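Local coordinates for protein CRISPR-associated endonuclease Cas1 (Thermotoga maritima, PDB 4XTK) that probably acts as a metal-dependent double-stranded DNA endonuclease in CRISPR adaptive immunity, working as a homodimer that joins a Cas2 dimer, at residues E[186-192]-E[268-272]; E[172-176]-E[254-258]. All blocks are in the same frame, centred on the assembly; numbering follows the deposited sequence.

Followed from the N terminus, the chain leaves helix 148-166 and reaches 172-176, the first half of contact 2, then passes through 186-192, which starts helix 188-208 and is the first half of contact 1. Helix 230-252 comes next. The loop that follows it, 254-258, closes contact 2, and 268-272, just after an unmodelled gap, closes contact 1. The two loops therefore cross, with their segments alternating along the chain. Both contacts lie at one end of the helical part of Cas1, their centres about 10 Å apart, and they touch where F188 meets F175. Together they tie the N-terminal end of helix 188-208 and the loop before it to the segments around hairpin 261-262/269-270.

Contact 1. Residues E[186-192]-E[268-272]; sequences KNFANTL and LMLND
L268 makes the broadest apolar contact, lying against K186 and the start of helix 188-208. Its CB meets the aliphatic part of K186, with CG of the lysine 3.6 Å from CB of L268. The CD2 methyl of L268 reaches the backbone of N187, 3.5 Å from its carbonyl carbon, and approaches the F188 ring obliquely. With CG anti to the backbone N (chi1 -161°), L270 sends its two methyls to the CD2 branch of L192, whose CD2 lies 4.1 Å from CD2 of L270; F261, on the partner strand of the hairpin, touches both leucines. Between L268 and L270, the CG2 methyl of T191 faces the backbone N of L270.

The side-chain hydrogen bonds formed within 186-192 gather around N187. This residue is the N-cap: its OD1 accepts from N190 N at 3.0 Å and from N190 ND2, the two donors coming from opposite faces of the amide plane. The backbone O of N187 takes the T191 hydroxyl at 2.9 Å as well as T191 N. With no hydrogen bond between the segments, apolar packing joins helix start and hairpin, while OD1 and O of N187, with the T191 hydroxyl, serve the cap and first turn.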
loop_
_atom_site.group_PDB
_atom_site.type_symbol
_atom_site.label_atom_id
_atom_site.label_comp_id
_atom_site.label_asym_id
_atom_site.label_seq_id
_atom_site.Cartn_x
_atom_site.Cartn_y
_atom_site.Cartn_z
ATOM N N LYS E 186 17.129 -2.551 -33.029
ATOM C CA LYS E 186 16.322 -1.389 -33.329
ATOM C C LYS E 186 15.700 -1.581 -34.704
ATOM O O LYS E 186 16.376 -1.515 -35.731
ATOM C CB LYS E 186 17.184 -0.123 -33.251
ATOM C CG LYS E 186 16.756 1.053 -34.108
ATOM C CD LYS E 186 17.682 2.230 -33.845
ATOM C CE LYS E 186 17.711 3.209 -35.002
ATOM N NZ LYS E 186 18.635 4.346 -34.719
ATOM N N ASN E 187 14.396 -1.837 -34.700
ATOM C CA ASN E 187 13.623 -1.966 -35.927
ATOM C C ASN E 187 12.144 -1.809 -35.614
ATOM O O ASN E 187 11.762 -1.662 -34.452
ATOM C CB ASN E 187 13.890 -3.302 -36.632
ATOM C CG ASN E 187 13.556 -4.510 -35.776
ATOM O OD1 ASN E 187 12.819 -4.420 -34.793
ATOM N ND2 ASN E 187 14.072 -5.664 -36.177
ATOM N N PHE E 188 11.312 -1.858 -36.646
ATOM C CA PHE E 188 9.891 -1.584 -36.475
ATOM C C PHE E 188 9.230 -2.567 -35.512
ATOM O O PHE E 188 8.598 -2.159 -34.540
ATOM C CB PHE E 188 9.178 -1.615 -37.827
ATOM C CG PHE E 188 9.622 -0.536 -38.769
ATOM C CD1 PHE E 188 10.010 0.704 -38.292
ATOM C CD2 PHE E 188 9.646 -0.760 -40.134
ATOM C CE1 PHE E 188 10.411 1.701 -39.158
ATOM C CE2 PHE E 188 10.051 0.231 -41.008
ATOM C CZ PHE E 188 10.433 1.464 -40.517
ATOM N N ALA E 189 9.400 -3.858 -35.781
ATOM C CA ALA E 189 8.702 -4.903 -35.043
ATOM C C ALA E 189 9.019 -4.887 -33.548
ATOM O O ALA E 189 8.114 -5.003 -32.724
ATOM C CB ALA E 189 9.027 -6.266 -35.634
ATOM N N ASN E 190 10.290 -4.737 -33.192
ATOM C CA ASN E 190 10.657 -4.727 -31.783
ATOM C C ASN E 190 10.197 -3.456 -31.067
ATOM O O ASN E 190 9.971 -3.468 -29.854
ATOM C CB ASN E 190 12.165 -4.916 -31.611
ATOM C CG ASN E 190 12.597 -6.348 -31.862
ATOM O OD1 ASN E 190 12.249 -7.249 -31.101
ATOM N ND2 ASN E 190 13.371 -6.563 -32.918
ATOM N N THR E 191 10.047 -2.366 -31.808
ATOM C CA THR E 191 9.479 -1.149 -31.241
ATOM C C THR E 191 8.025 -1.388 -30.845
ATOM O O THR E 191 7.560 -0.897 -29.815
ATOM C CB THR E 191 9.549 0.024 -32.229
ATOM O OG1 THR E 191 10.920 0.310 -32.526
ATOM C CG2 THR E 191 8.890 1.264 -31.637
ATOM N N LEU E 192 7.317 -2.152 -31.671
ATOM C CA LEU E 192 5.928 -2.488 -31.405
ATOM C C LEU E 192 5.790 -3.488 -30.258
ATOM O O LEU E 192 5.015 -3.264 -29.324
ATOM C CB LEU E 192 5.266 -3.042 -32.666
ATOM C CG LEU E 192 4.993 -2.004 -33.753
ATOM C CD1 LEU E 192 4.557 -2.694 -35.025
ATOM C CD2 LEU E 192 3.938 -1.003 -33.296
ATOM N N LEU E 268 14.822 4.983 -32.378
ATOM C CA LEU E 268 13.638 4.599 -33.143
ATOM C C LEU E 268 12.413 4.461 -32.237
ATOM O O LEU E 268 12.381 3.618 -31.344
ATOM C CB LEU E 268 13.889 3.292 -33.899
ATOM C CG LEU E 268 12.813 2.859 -34.898
ATOM C CD1 LEU E 268 12.587 3.924 -35.965
ATOM C CD2 LEU E 268 13.189 1.542 -35.547
ATOM N N MET E 269 11.405 5.294 -32.477
ATOM C CA MET E 269 10.229 5.333 -31.617
ATOM C C MET E 269 8.926 5.417 -32.415
ATOM O O MET E 269 8.903 5.841 -33.573
ATOM C CB MET E 269 10.342 6.511 -30.631
ATOM C CG MET E 269 9.146 7.463 -30.581
ATOM S SD MET E 269 9.345 8.858 -29.446
ATOM C CE MET E 269 9.123 8.053 -27.860
ATOM N N LEU E 270 7.846 4.974 -31.782
ATOM C CA LEU E 270 6.503 5.079 -32.329
ATOM C C LEU E 270 5.978 6.500 -32.124
ATOM O O LEU E 270 5.953 6.985 -30.996
ATOM C CB LEU E 270 5.602 4.052 -31.638
ATOM C CG LEU E 270 4.274 3.583 -32.222
ATOM C CD1 LEU E 270 4.465 3.021 -33.612
ATOM C CD2 LEU E 270 3.684 2.527 -31.295
ATOM N N ASN E 271 5.570 7.179 -33.194
ATOM C CA ASN E 271 5.024 8.530 -33.030
ATOM C C ASN E 271 3.648 8.501 -32.363
ATOM O O ASN E 271 3.042 7.435 -32.218
ATOM C CB ASN E 271 4.972 9.301 -34.360
ATOM C CG ASN E 271 4.106 8.634 -35.416
ATOM O OD1 ASN E 271 3.079 8.028 -35.118
ATOM N ND2 ASN E 271 4.514 8.774 -36.674
ATOM N N ASP E 272 3.204 9.664 -31.896
ATOM C CA ASP E 272 1.950 9.796 -31.157
ATOM C C ASP E 272 0.723 9.200 -31.862
ATOM O O ASP E 272 -0.105 8.560 -31.211
ATOM C CB ASP E 272 1.698 11.272 -30.830
ATOM C CG ASP E 272 2.732 11.839 -29.870
ATOM O OD1 ASP E 272 3.200 11.085 -28.991
ATOM O OD2 ASP E 272 3.072 13.036 -29.984
#

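Contact 2. Residues E[172-176]-E[254-258]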
loop_
_atom_site.group_PDB
_atom_site.type_symbol
_atom_site.label_atom_id
_atom_site.label_comp_id
_atom_site.label_asym_id
_atom_site.label_seq_id
_atom_site.Cartn_x
_atom_site.Cartn_y
_atom_site.Cartn_z
ATOM N N ASP E 172 5.782 -8.207 -44.927
ATOM C CA ASP E 172 6.803 -7.193 -45.167
ATOM C C ASP E 172 8.008 -7.433 -44.263
ATOM O O ASP E 172 7.892 -7.379 -43.038
ATOM C CB ASP E 172 6.231 -5.795 -44.935
ATOM C CG ASP E 172 7.075 -4.706 -45.562
ATOM O OD1 ASP E 172 8.232 -4.988 -45.942
ATOM O OD2 ASP E 172 6.584 -3.562 -45.667
ATOM N N GLU E 173 9.172 -7.676 -44.859
ATOM C CA GLU E 173 10.326 -8.061 -44.060
ATOM C C GLU E 173 10.917 -6.880 -43.294
ATOM O O GLU E 173 11.640 -7.082 -42.317
ATOM C CB GLU E 173 11.398 -8.737 -44.921
ATOM C CG GLU E 173 11.422 -8.334 -46.380
ATOM C CD GLU E 173 12.492 -9.084 -47.162
ATOM O OE1 GLU E 173 12.127 -9.954 -47.984
ATOM O OE2 GLU E 173 13.694 -8.803 -46.960
ATOM N N ARG E 174 10.590 -5.657 -43.710
ATOM C CA ARG E 174 10.950 -4.481 -42.919
ATOM C C ARG E 174 10.335 -4.575 -41.526
ATOM O O ARG E 174 10.816 -3.962 -40.576
ATOM C CB ARG E 174 10.484 -3.190 -43.596
ATOM C CG ARG E 174 11.197 -2.841 -44.887
ATOM C CD ARG E 174 10.591 -1.593 -45.504
ATOM N NE ARG E 174 9.141 -1.721 -45.659
ATOM C CZ ARG E 174 8.363 -0.821 -46.253
ATOM N NH1 ARG E 174 8.891 0.283 -46.766
ATOM N NH2 ARG E 174 7.057 -1.030 -46.342
ATOM N N PHE E 175 9.229 -5.308 -41.444
ATOM C CA PHE E 175 8.481 -5.511 -40.211
ATOM C C PHE E 175 8.704 -6.847 -39.500
ATOM O O PHE E 175 7.993 -7.159 -38.551
ATOM C CB PHE E 175 6.995 -5.303 -40.493
ATOM C CG PHE E 175 6.647 -3.869 -40.719
ATOM C CD1 PHE E 175 6.754 -3.309 -41.982
ATOM C CD2 PHE E 175 6.263 -3.063 -39.659
ATOM C CE1 PHE E 175 6.460 -1.981 -42.189
ATOM C CE2 PHE E 175 5.965 -1.732 -39.858
ATOM C CZ PHE E 175 6.064 -1.190 -41.122
ATOM N N ARG E 176 9.633 -7.663 -39.983
ATOM C CA ARG E 176 9.968 -8.904 -39.279
ATOM C C ARG E 176 10.748 -8.626 -37.993
ATOM O O ARG E 176 11.537 -7.682 -37.920
ATOM C CB ARG E 176 10.766 -9.855 -40.181
ATOM C CG ARG E 176 9.976 -10.318 -41.387
ATOM C CD ARG E 176 10.605 -11.493 -42.094
ATOM N NE ARG E 176 9.664 -12.075 -43.047
ATOM C CZ ARG E 176 9.678 -13.345 -43.432
ATOM N NH1 ARG E 176 10.589 -14.179 -42.946
ATOM N NH2 ARG E 176 8.775 -13.783 -44.298
ATOM N N ARG E 254 -1.496 -3.083 -42.501
ATOM C CA ARG E 254 -0.872 -1.784 -42.726
ATOM C C ARG E 254 -1.563 -0.668 -41.937
ATOM O O ARG E 254 -1.454 0.506 -42.284
ATOM C CB ARG E 254 -0.869 -1.445 -44.218
ATOM C CG ARG E 254 0.063 -2.300 -45.057
ATOM C CD ARG E 254 1.419 -1.650 -45.195
ATOM N NE ARG E 254 1.318 -0.369 -45.886
ATOM C CZ ARG E 254 2.356 0.408 -46.170
ATOM N NH1 ARG E 254 3.581 0.032 -45.831
ATOM N NH2 ARG E 254 2.169 1.560 -46.794
ATOM N N GLN E 255 -2.262 -1.032 -40.867
ATOM C CA GLN E 255 -2.789 -0.028 -39.953
ATOM C C GLN E 255 -1.616 0.650 -39.292
ATOM O O GLN E 255 -1.615 1.859 -39.072
ATOM C CB GLN E 255 -3.698 -0.644 -38.902
ATOM C CG GLN E 255 -5.070 -1.024 -39.399
ATOM C CD GLN E 255 -5.954 -1.496 -38.268
ATOM O OE1 GLN E 255 -6.171 -2.695 -38.096
ATOM N NE2 GLN E 255 -6.463 -0.553 -37.478
ATOM N N ILE E 256 -0.620 -0.164 -38.965
ATOM C CA ILE E 256 0.679 0.320 -38.544
ATOM C C ILE E 256 1.669 0.084 -39.683
ATOM O O ILE E 256 1.796 -1.036 -40.180
ATOM C CB ILE E 256 1.172 -0.388 -37.267
ATOM C CG1 ILE E 256 0.330 0.021 -36.053
ATOM C CG2 ILE E 256 2.646 -0.090 -37.021
ATOM C CD1 ILE E 256 0.578 1.439 -35.565
ATOM N N ASN E 257 2.344 1.142 -40.112
ATOM C CA ASN E 257 3.416 1.009 -41.087
ATOM C C ASN E 257 4.513 2.040 -40.855
ATOM O O ASN E 257 4.527 2.731 -39.834
ATOM C CB ASN E 257 2.881 1.120 -42.515
ATOM C CG ASN E 257 2.081 2.383 -42.744
ATOM O OD1 ASN E 257 2.606 3.492 -42.654
ATOM N ND2 ASN E 257 0.801 2.221 -43.056
ATOM N N GLU E 258 5.425 2.136 -41.819
ATOM C CA GLU E 258 6.633 2.944 -41.677
ATOM C C GLU E 258 6.353 4.431 -41.447
ATOM O O GLU E 258 7.224 5.164 -40.977
ATOM C CB GLU E 258 7.531 2.775 -42.908
ATOM C CG GLU E 258 6.859 3.101 -44.241
ATOM C CD GLU E 258 6.001 1.965 -44.770
ATOM O OE1 GLU E 258 5.911 0.913 -44.098
ATOM O OE2 GLU E 258 5.410 2.130 -45.859
#
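R174 leaves the backbone with CG anti to its own carbonyl carbon (chi1 -68°) and bends at chi3, which lays its guanidinium beside E258. The glutamate has CG between its backbone N and carbonyl carbon (chi1 56°), and a further bend at chi2 brings its carboxylate over one guanidinium face. NH2 of R174 is 3.2 Å from OE1 of E258, a salt bridge of charges alone, since the oxygen stands well out of the guanidinium plane and the two planes are 45° apart. In that plane the same NH2 instead donates to the syn lone pair of D172 OD2 at 2.7 Å. At the second carboxylate oxygen of E258, R254 NH1 donates to the syn lone pair of OE2 at 2.8 Å, while N257 CB lies against one face of the R254 guanidinium. D172, R174, E258 and R254 thus form a salt-bridge network across two connecting loops of the helical part of Cas1, away from the probable manganese-binding residues E155, H221 and E236. The two arginines come close, NH1 of R254 being 3.7 Å from NH2 of R174, and the carboxylates probably offset their like charges. Next to the network, the buried F175 ring is directed at the backbone of 256-258: its CZ is 3.4 Å from CA of N257, and the backbone N of E258 lies at the ring edge. V170 and V251 also touch the F175 side chain.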